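Local coordinates for beta-lactamase domain protein (Burkholderia ambifaria, PDB 5I0P) that probably acts as a zinc-dependent hydrolase of the metallo-beta-lactamase superfamily, holding two zinc ions in its active site, at residues A[35-40]-A[54-59]; A[64-69]-A[89-94]; A[252-257]-A[339-344]. One frame throughout, in Å; residues are numbered along the deposited sequence.

Contact 1 (A[35-40]-A[54-59]); sequences PGVRWL and WLLRDE
Trp39 and Trp54 lie side by side at the buried end of this antiparallel pair, both indoles pointing the same way from the sheet. CZ3 of the Trp54 six-membered ring comes 3.6 Å from CD1 of Trp39; the ring planes are 33° apart and meet obliquely, and CH2 of Trp54 comes over one face of the Trp39 ring. Trp39 carries CG anti to its own N (chi1 170°), which lays the indole alongside, and its NE1 is hydrogen-bonded to Asn52 OD1. Next along the same face, Val37 CG1 meets Leu56 CD2 at 3.5 Å, the two side chains again running together, with Arg203 and Trp205 of strand 203-210 touching them. The opposite face is packed too: Leu40 CD1 lies 3.6 Å from Leu55 CG, the two leucines crossing at about a right angle against helix 76-88, whose Trp82 touches Leu40 and whose Ile85 touches Leu55. Strands 37-43 and 50-60 form a beta hairpin in the first mixed sheet of the metallo-beta-lactamase alpha-beta/beta-alpha sandwich, and Arg38 and Leu55 are its hydrogen-bonded pair here: Arg38 N to Leu55 O is 2.8 Å and nearly straight, and Leu55 N returns a bond to Arg38 O of 2.9 Å. Toward Gly36 the contact opens. Arg57 N still donates to Gly36 O at 2.9 Å, but while Arg38 CB lies against Leu55 and Arg57 CB against Gly36, the ends of both arginines lead away from this pairing; Arg57, bent at its second torsion, runs on to Trp66 and Ala64 of strand 63-69. Water 1 bridges the main chains at this end, giving one hydrogen to Gly36 O at 2.8 Å and the other to Arg57 O.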
loop_
_atom_site.group_PDB
_atom_site.type_symbol
_atom_site.label_atom_id
_atom_site.label_comp_id
_atom_site.label_asym_id
_atom_site.label_seq_id
_atom_site.Cartn_x
_atom_site.Cartn_y
_atom_site.Cartn_z
ATOM N N PRO A 35 19.618 11.013 -6.413
ATOM C CA PRO A 35 20.319 11.960 -5.530
ATOM C C PRO A 35 19.425 12.379 -4.372
ATOM O O PRO A 35 18.294 12.834 -4.564
ATOM C CB PRO A 35 20.650 13.127 -6.466
ATOM C CG PRO A 35 20.679 12.505 -7.845
ATOM C CD PRO A 35 19.614 11.460 -7.817
ATOM N N GLY A 36 19.907 12.145 -3.157
ATOM C CA GLY A 36 19.112 12.411 -1.980
ATOM C C GLY A 36 18.004 11.415 -1.680
ATOM O O GLY A 36 17.214 11.653 -0.755
ATOM N N VAL A 37 17.913 10.299 -2.402
ATOM C CA VAL A 37 16.853 9.308 -2.168
ATOM C C VAL A 37 17.505 7.968 -1.891
ATOM O O VAL A 37 18.191 7.404 -2.760
ATOM C CB VAL A 37 15.869 9.213 -3.335
ATOM C CG1 VAL A 37 14.703 8.319 -2.953
ATOM C CG2 VAL A 37 15.367 10.577 -3.662
ATOM N N ARG A 38 17.333 7.478 -0.669
ATOM C CA ARG A 38 17.943 6.224 -0.240
ATOM C C ARG A 38 16.893 5.142 -0.012
ATOM O O ARG A 38 15.796 5.404 0.504
ATOM C CB ARG A 38 18.759 6.440 1.015
ATOM C CG ARG A 38 19.984 7.317 0.787
ATOM C CD ARG A 38 20.894 7.219 2.003
ATOM N NE ARG A 38 22.049 8.108 1.979
ATOM C CZ ARG A 38 22.822 8.306 3.046
ATOM N NH1 ARG A 38 22.537 7.668 4.180
ATOM N NH2 ARG A 38 23.862 9.131 3.002
ATOM N N TRP A 39 17.235 3.939 -0.449
ATOM C CA TRP A 39 16.368 2.762 -0.428
ATOM C C TRP A 39 16.814 1.856 0.715
ATOM O O TRP A 39 17.989 1.493 0.806
ATOM C CB TRP A 39 16.449 2.062 -1.790
ATOM C CG TRP A 39 15.804 0.690 -1.924
ATOM C CD1 TRP A 39 14.833 0.142 -1.138
ATOM C CD2 TRP A 39 16.113 -0.297 -2.921
ATOM N NE1 TRP A 39 14.517 -1.114 -1.576
ATOM C CE2 TRP A 39 15.285 -1.417 -2.666
ATOM C CE3 TRP A 39 17.018 -0.345 -3.997
ATOM C CZ2 TRP A 39 15.322 -2.582 -3.460
ATOM C CZ3 TRP A 39 17.058 -1.480 -4.779
ATOM C CH2 TRP A 39 16.218 -2.594 -4.498
ATOM N N LEU A 40 15.896 1.540 1.610
ATOM C CA LEU A 40 16.102 0.538 2.638
ATOM C C LEU A 40 15.167 -0.624 2.358
ATOM O O LEU A 40 14.059 -0.435 1.825
ATOM C CB LEU A 40 15.770 1.039 4.032
ATOM C CG LEU A 40 15.923 2.377 4.737
ATOM C CD1 LEU A 40 15.500 3.624 3.959
ATOM C CD2 LEU A 40 15.016 2.188 5.923
ATOM N N TRP A 54 11.897 4.400 2.434
ATOM C CA TRP A 54 12.626 5.462 1.762
ATOM C C TRP A 54 13.134 6.469 2.787
ATOM O O TRP A 54 12.373 6.933 3.653
ATOM C CB TRP A 54 11.737 6.115 0.683
ATOM C CG TRP A 54 11.006 5.068 -0.082
ATOM C CD1 TRP A 54 9.682 4.732 0.059
ATOM C CD2 TRP A 54 11.563 4.121 -1.019
ATOM N NE1 TRP A 54 9.371 3.685 -0.766
ATOM C CE2 TRP A 54 10.499 3.271 -1.429
ATOM C CE3 TRP A 54 12.843 3.924 -1.565
ATOM C CZ2 TRP A 54 10.674 2.243 -2.366
ATOM C CZ3 TRP A 54 13.023 2.910 -2.502
ATOM C CH2 TRP A 54 11.941 2.073 -2.892
ATOM N N LEU A 55 14.439 6.759 2.705
ATOM C CA LEU A 55 15.090 7.834 3.443
ATOM C C LEU A 55 15.363 8.964 2.457
ATOM O O LEU A 55 16.099 8.765 1.479
ATOM C CB LEU A 55 16.403 7.377 4.059
ATOM C CG LEU A 55 16.509 6.777 5.447
ATOM C CD1 LEU A 55 17.975 6.361 5.692
ATOM C CD2 LEU A 55 16.034 7.730 6.510
ATOM N N LEU A 56 14.753 10.132 2.689
ATOM C CA LEU A 56 14.906 11.273 1.802
ATOM C C LEU A 56 15.711 12.366 2.491
ATOM O O LEU A 56 15.315 12.856 3.550
ATOM C CB LEU A 56 13.550 11.794 1.376
ATOM C CG LEU A 56 12.562 10.789 0.799
ATOM C CD1 LEU A 56 11.324 11.545 0.339
ATOM C CD2 LEU A 56 13.181 10.043 -0.343
ATOM N N ARG A 57 16.843 12.735 1.898
ATOM C CA ARG A 57 17.622 13.855 2.398
ATOM C C ARG A 57 16.795 15.140 2.368
ATOM O O ARG A 57 16.172 15.479 1.356
ATOM C CB ARG A 57 18.880 14.006 1.558
ATOM C CG ARG A 57 19.803 15.040 2.099
ATOM C CD ARG A 57 20.212 14.689 3.496
ATOM N NE ARG A 57 21.352 15.504 3.903
ATOM C CZ ARG A 57 21.268 16.775 4.285
ATOM N NH1 ARG A 57 20.078 17.368 4.322
ATOM N NH2 ARG A 57 22.362 17.454 4.635
ATOM N N ASP A 58 16.814 15.881 3.469
ATOM C CA ASP A 58 15.850 16.952 3.635
ATOM C C ASP A 58 16.433 18.059 4.519
ATOM O O ASP A 58 17.514 17.928 5.093
ATOM C CB ASP A 58 14.535 16.397 4.203
ATOM C CG ASP A 58 13.353 17.312 3.928
ATOM O OD1 ASP A 58 13.557 18.356 3.272
ATOM O OD2 ASP A 58 12.232 16.992 4.378
ATOM N N GLU A 59 15.720 19.180 4.575
ATOM C CA GLU A 59 16.076 20.289 5.455
ATOM C C GLU A 59 14.799 21.057 5.780
ATOM O O GLU A 59 14.102 21.500 4.863
ATOM C CB GLU A 59 17.141 21.199 4.802
ATOM C CG GLU A 59 17.447 22.445 5.611
ATOM C CD GLU A 59 18.425 23.348 4.931
ATOM O OE1 GLU A 59 18.687 24.428 5.484
ATOM O OE2 GLU A 59 18.886 23.018 3.820
HETATM O O HOH W 1 15.926 14.154 -0.965
#

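Contact 2 (A[64-69]-A[89-94]); sequences AGWTIV and HLDGLP
The indole of Trp66 meets Leu90, Asp91 and Leu93 and has the largest share of the contact. Its NE1 donates to Leu90 O at 2.9 Å, a bent bond (147° at the hydrogen) that comes from above the carbonyl plane, while the acceptor in turn stands somewhat out of the ring plane. CD2 of Leu90 sits over the five-membered ring, 3.8 Å from its centroid and close to the ring normal, in a CH-pi contact. At the benzo end Asp91 OD2 approaches CZ2 in the plane of the ring, 3.6 Å away, its carboxylate turned 71° from the indole. Leu93 CB touches the ring obliquely near NE1, and CD1 of the same residue reaches Ala64 CB. The main chains are joined by Trp66 N, which donates to Pro94 O at 3.0 Å within the carbonyl plane; Gly65, having no side chain, lets this oxygen settle 3.1 Å from its CA, and the Pro94 ring rests its CD against Ala64 O.

What holds the Leu90 carbonyl in place is the turn around it. Leu93 N donates to the same oxygen from the opposite face of its plane at 2.8 Å, so Leu90 O is gripped by two N-H groups. That bond closes a type I' beta turn, Leu90 to Leu93, in which Asp91 and Gly92 take positive phi. Farther out, Arg57 of the adjoining strand 50-60 and Arg38 of strand 37-43, one strand farther, pack on Trp66, and Arg38 NH2 forms a long, weak ion pair with Asp91 OD2. The turn follows helix 76-88 and leads into strand 95-99, parallel neighbour of strand 63-69; Trp66 thus packs against the return loop of a beta-alpha-beta crossover in the metallo-beta-lactamase fold.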
loop_
_atom_site.group_PDB
_atom_site.type_symbol
_atom_site.label_atom_id
_atom_site.label_comp_id
_atom_site.label_asym_id
_atom_site.label_seq_id
_atom_site.Cartn_x
_atom_site.Cartn_y
_atom_site.Cartn_z
ATOM N N ALA A 64 19.177 20.443 8.490
ATOM C CA ALA A 64 19.323 19.310 7.598
ATOM C C ALA A 64 18.973 18.003 8.313
ATOM O O ALA A 64 19.264 17.826 9.505
ATOM C CB ALA A 64 20.749 19.240 7.044
ATOM N N GLY A 65 18.337 17.085 7.567
ATOM C CA GLY A 65 18.015 15.764 8.054
ATOM C C GLY A 65 17.344 14.861 7.032
ATOM O O GLY A 65 17.573 14.967 5.821
ATOM N N TRP A 66 16.488 13.970 7.517
ATOM C CA TRP A 66 15.877 12.943 6.700
ATOM C C TRP A 66 14.377 12.913 6.941
ATOM O O TRP A 66 13.910 12.976 8.083
ATOM C CB TRP A 66 16.495 11.579 7.036
ATOM C CG TRP A 66 18.003 11.611 6.855
ATOM C CD1 TRP A 66 18.956 11.950 7.804
ATOM C CD2 TRP A 66 18.723 11.313 5.664
ATOM N NE1 TRP A 66 20.210 11.890 7.256
ATOM C CE2 TRP A 66 20.100 11.490 5.948
ATOM C CE3 TRP A 66 18.342 10.917 4.377
ATOM C CZ2 TRP A 66 21.087 11.288 4.992
ATOM C CZ3 TRP A 66 19.324 10.700 3.434
ATOM C CH2 TRP A 66 20.690 10.899 3.745
ATOM N N THR A 67 13.622 12.795 5.859
ATOM C CA THR A 67 12.217 12.448 5.957
ATOM C C THR A 67 12.108 10.961 5.685
ATOM O O THR A 67 12.664 10.465 4.697
ATOM C CB THR A 67 11.363 13.228 4.973
ATOM O OG1 THR A 67 11.277 14.578 5.425
ATOM C CG2 THR A 67 9.944 12.623 4.945
ATOM N N ILE A 68 11.485 10.246 6.609
ATOM C CA ILE A 68 11.248 8.822 6.446
ATOM C C ILE A 68 9.938 8.629 5.715
ATOM O O ILE A 68 8.938 9.283 6.034
ATOM C CB ILE A 68 11.225 8.110 7.809
ATOM C CG1 ILE A 68 12.625 8.104 8.429
ATOM C CG2 ILE A 68 10.711 6.709 7.637
ATOM C CD1 ILE A 68 12.645 7.506 9.817
ATOM N N VAL A 69 9.923 7.730 4.740
ATOM C CA VAL A 69 8.665 7.285 4.153
ATOM C C VAL A 69 8.463 5.816 4.487
ATOM O O VAL A 69 9.120 4.938 3.905
ATOM C CB VAL A 69 8.616 7.530 2.642
ATOM C CG1 VAL A 69 7.266 7.040 2.054
ATOM C CG2 VAL A 69 8.865 9.027 2.354
ATOM N N HIS A 89 24.102 5.338 8.950
ATOM C CA HIS A 89 23.769 5.759 7.595
ATOM C C HIS A 89 22.895 7.004 7.518
ATOM O O HIS A 89 22.227 7.226 6.492
ATOM C CB HIS A 89 23.109 4.595 6.845
ATOM C CG HIS A 89 23.999 3.396 6.731
ATOM N ND1 HIS A 89 23.823 2.260 7.493
ATOM C CD2 HIS A 89 25.126 3.193 6.007
ATOM C CE1 HIS A 89 24.776 1.389 7.205
ATOM N NE2 HIS A 89 25.574 1.929 6.304
ATOM N N LEU A 90 22.894 7.824 8.554
ATOM C CA LEU A 90 22.153 9.073 8.584
ATOM C C LEU A 90 23.080 10.275 8.530
ATOM O O LEU A 90 22.619 11.405 8.701
ATOM C CB LEU A 90 21.272 9.135 9.838
ATOM C CG LEU A 90 20.033 8.239 9.930
ATOM C CD1 LEU A 90 19.187 8.633 11.144
ATOM C CD2 LEU A 90 19.190 8.371 8.650
ATOM N N ASP A 91 24.381 10.044 8.310
ATOM C CA ASP A 91 25.420 11.079 8.293
ATOM C C ASP A 91 25.408 11.886 9.582
ATOM O O ASP A 91 25.799 13.058 9.600
ATOM C CB ASP A 91 25.283 12.008 7.076
ATOM C CG ASP A 91 25.160 11.246 5.748
ATOM O OD1 ASP A 91 25.567 10.063 5.695
ATOM O OD2 ASP A 91 24.665 11.831 4.753
ATOM N N GLY A 92 24.946 11.270 10.671
ATOM C CA GLY A 92 24.798 12.012 11.904
ATOM C C GLY A 92 23.694 13.056 11.929
ATOM O O GLY A 92 23.675 13.885 12.841
ATOM N N LEU A 93 22.797 13.077 10.948
ATOM C CA LEU A 93 21.692 14.026 10.939
ATOM C C LEU A 93 20.448 13.408 11.562
ATOM O O LEU A 93 20.280 12.186 11.571
ATOM C CB LEU A 93 21.378 14.461 9.507
ATOM C CG LEU A 93 22.539 14.938 8.648
ATOM C CD1 LEU A 93 22.012 15.500 7.329
ATOM C CD2 LEU A 93 23.313 15.973 9.428
ATOM N N PRO A 94 19.543 14.223 12.085
ATOM C CA PRO A 94 18.300 13.673 12.633
ATOM C C PRO A 94 17.275 13.388 11.548
ATOM O O PRO A 94 17.338 13.895 10.428
ATOM C CB PRO A 94 17.811 14.780 13.571
ATOM C CG PRO A 94 18.288 16.029 12.894
ATOM C CD PRO A 94 19.639 15.686 12.293
#

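Contact 3 (A[252-257]-A[339-344]); sequences NPLALY and LAHLNL
Leu254 and Leu344 cross obliquely where the first turn of helix 253-260 meets helix 333-347 nearly at right angles, the short axes being 81° apart and 8.6 Å at closest approach. The packing joins the metallo-beta-lactamase region to helix 333-347 of the metallo-beta-lactamase-like C-terminal domain. Apolar contacts come first. Leu254 is directed at the second helix and carries CG anti to its backbone N (chi1 -174°), which extends the side chain between His341 and Leu344: its CG lies 3.6 Å from Leu344 CD1. Beside it, Pro253 CG rests on the methyl of Ala340, and Ala255 CB touches Leu344 CG more distantly.

The CH-pi contact is made by the CD2 methyl of Leu254, which stands over one face of the His341 imidazole, 3.7 Å from the ring centroid, toward the CD2-NE2 rim. The ring's ND1 is hydrogen-bonded to Glu337 O one turn earlier, which would limit its rotation, and Met320 and Arg298 from adjoining helices also pack on it.

Polar links replace any direct hydrogen bond between the segments. Asn252 is the N-cap of its helix; OD1 takes a weak bond from Ala255 N at 3.5 Å and packs against Leu344 CA. Asn343 ND2 donates to the carbonyls of Ala251 and Pro249, tying the second helix to the chain just before the N-cap. Water 2 links the two segments, accepting from Leu254 N at 2.7 Å while donating to Asn252 OD1 and, at 2.8 Å, to Ala340 O. Water 3 makes a second bridge from the ND2 end of the same amide, accepting from Asn252 ND2 at 3.0 Å and donating to Leu344 O at 2.7 Å.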
loop_
_atom_site.group_PDB
_atom_site.type_symbol
_atom_site.label_atom_id
_atom_site.label_comp_id
_atom_site.label_asym_id
_atom_site.label_seq_id
_atom_site.Cartn_x
_atom_site.Cartn_y
_atom_site.Cartn_z
ATOM N N ASN A 252 -16.998 -1.044 -3.644
ATOM C CA ASN A 252 -16.485 -1.349 -4.975
ATOM C C ASN A 252 -14.980 -1.055 -5.052
ATOM O O ASN A 252 -14.541 -0.193 -5.825
ATOM C CB ASN A 252 -17.252 -0.570 -6.040
ATOM C CG ASN A 252 -17.140 -1.207 -7.411
ATOM O OD1 ASN A 252 -16.363 -2.158 -7.609
ATOM N ND2 ASN A 252 -17.906 -0.690 -8.371
ATOM N N PRO A 253 -14.157 -1.754 -4.256
ATOM C CA PRO A 253 -12.734 -1.413 -4.241
ATOM C C PRO A 253 -12.017 -1.688 -5.550
ATOM O O PRO A 253 -11.070 -0.959 -5.879
ATOM C CB PRO A 253 -12.176 -2.258 -3.081
ATOM C CG PRO A 253 -13.143 -3.369 -2.909
ATOM C CD PRO A 253 -14.475 -2.827 -3.285
ATOM N N LEU A 254 -12.420 -2.701 -6.323
ATOM C CA LEU A 254 -11.673 -2.961 -7.552
ATOM C C LEU A 254 -11.938 -1.875 -8.587
ATOM O O LEU A 254 -11.028 -1.458 -9.307
ATOM C CB LEU A 254 -12.003 -4.348 -8.105
ATOM C CG LEU A 254 -11.214 -4.869 -9.327
ATOM C CD1 LEU A 254 -9.732 -4.808 -9.100
ATOM C CD2 LEU A 254 -11.633 -6.292 -9.683
ATOM N N ALA A 255 -13.172 -1.404 -8.695
ATOM C CA ALA A 255 -13.389 -0.287 -9.598
ATOM C C ALA A 255 -12.609 0.955 -9.148
ATOM O O ALA A 255 -11.988 1.632 -9.970
ATOM C CB ALA A 255 -14.874 -0.003 -9.715
ATOM N N LEU A 256 -12.630 1.267 -7.848
ATOM C CA LEU A 256 -11.845 2.386 -7.335
ATOM C C LEU A 256 -10.371 2.214 -7.683
ATOM O O LEU A 256 -9.698 3.171 -8.088
ATOM C CB LEU A 256 -12.028 2.499 -5.810
ATOM C CG LEU A 256 -13.437 2.942 -5.398
ATOM C CD1 LEU A 256 -13.708 2.866 -3.878
ATOM C CD2 LEU A 256 -13.617 4.334 -5.910
ATOM N N TYR A 257 -9.857 0.991 -7.525
ATOM C CA TYR A 257 -8.448 0.751 -7.775
ATOM C C TYR A 257 -8.125 0.911 -9.248
ATOM O O TYR A 257 -7.131 1.553 -9.609
ATOM C CB TYR A 257 -8.059 -0.622 -7.274
ATOM C CG TYR A 257 -6.643 -0.968 -7.632
ATOM C CD1 TYR A 257 -5.563 -0.360 -6.977
ATOM C CD2 TYR A 257 -6.371 -1.901 -8.653
ATOM C CE1 TYR A 257 -4.250 -0.692 -7.324
ATOM C CE2 TYR A 257 -5.074 -2.227 -8.994
ATOM C CZ TYR A 257 -4.015 -1.621 -8.333
ATOM O OH TYR A 257 -2.723 -1.953 -8.697
ATOM N N LEU A 339 -15.205 -11.213 -3.286
ATOM C CA LEU A 339 -16.266 -10.217 -3.140
ATOM C C LEU A 339 -15.986 -8.934 -3.925
ATOM O O LEU A 339 -16.914 -8.310 -4.459
ATOM C CB LEU A 339 -16.460 -9.875 -1.669
ATOM C CG LEU A 339 -17.826 -10.220 -1.121
ATOM C CD1 LEU A 339 -17.984 -9.504 0.196
ATOM C CD2 LEU A 339 -18.923 -9.815 -2.118
ATOM N N ALA A 340 -14.723 -8.515 -4.003
ATOM C CA ALA A 340 -14.387 -7.331 -4.783
ATOM C C ALA A 340 -14.700 -7.520 -6.270
ATOM O O ALA A 340 -15.153 -6.588 -6.936
ATOM C CB ALA A 340 -12.923 -6.970 -4.561
ATOM N N HIS A 341 -14.435 -8.703 -6.823
ATOM C CA HIS A 341 -14.754 -8.930 -8.234
ATOM C C HIS A 341 -16.254 -9.070 -8.443
ATOM O O HIS A 341 -16.807 -8.561 -9.429
ATOM C CB HIS A 341 -14.015 -10.172 -8.752
ATOM C CG HIS A 341 -12.535 -10.000 -8.762
ATOM N ND1 HIS A 341 -11.786 -10.044 -7.603
ATOM C CD2 HIS A 341 -11.684 -9.631 -9.749
ATOM C CE1 HIS A 341 -10.521 -9.766 -7.888
ATOM N NE2 HIS A 341 -10.432 -9.500 -9.181
ATOM N N LEU A 342 -16.930 -9.772 -7.535
ATOM C CA LEU A 342 -18.375 -9.884 -7.639
ATOM C C LEU A 342 -19.049 -8.523 -7.522
ATOM O O LEU A 342 -19.980 -8.229 -8.278
ATOM C CB LEU A 342 -18.906 -10.840 -6.584
ATOM C CG LEU A 342 -18.600 -12.308 -6.852
ATOM C CD1 LEU A 342 -18.790 -13.129 -5.566
ATOM C CD2 LEU A 342 -19.498 -12.815 -7.954
ATOM N N ASN A 343 -18.594 -7.673 -6.578
ATOM C CA ASN A 343 -19.238 -6.368 -6.378
ATOM C C ASN A 343 -19.029 -5.444 -7.570
ATOM O O ASN A 343 -19.897 -4.628 -7.889
ATOM C CB ASN A 343 -18.730 -5.691 -5.112
ATOM C CG ASN A 343 -19.495 -6.116 -3.919
ATOM O OD1 ASN A 343 -20.279 -7.081 -4.009
ATOM N ND2 ASN A 343 -19.281 -5.440 -2.782
ATOM N N LEU A 344 -17.880 -5.522 -8.218
ATOM C CA LEU A 344 -17.680 -4.683 -9.387
ATOM C C LEU A 344 -18.701 -5.035 -10.464
ATOM O O LEU A 344 -19.367 -4.148 -11.023
ATOM C CB LEU A 344 -16.245 -4.830 -9.894
ATOM C CG LEU A 344 -15.743 -4.020 -11.081
ATOM C CD1 LEU A 344 -14.203 -4.076 -11.095
ATOM C CD2 LEU A 344 -16.299 -4.498 -12.441
HETATM O O HOH W 2 -14.800 -3.863 -6.208
HETATM O O HOH W 3 -18.461 -1.594 -11.154
#

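Contacts 1 and 2 are neighbours in one sheet, their centres 8 Å apart, because strand 50-60 pairs with strand 63-69: Asp58 N lies 2.6 Å from Gly65 O and Trp54 O 2.8 Å from Val69 N, probable hydrogen bonds. Contact 3 sits on the other side of the chain's centre, its own centre about 35 Å from that of contact 1 and 40 Å from that of contact 2. The zinc site falls between: from side chains, Trp54 of contact 1 is about 10 Å from a zinc ion and 7 Å from His107, and Pro253 of contact 3 about 12 Å from a zinc ion and 7 Å from His213. Contact 2 lies away from the metal site.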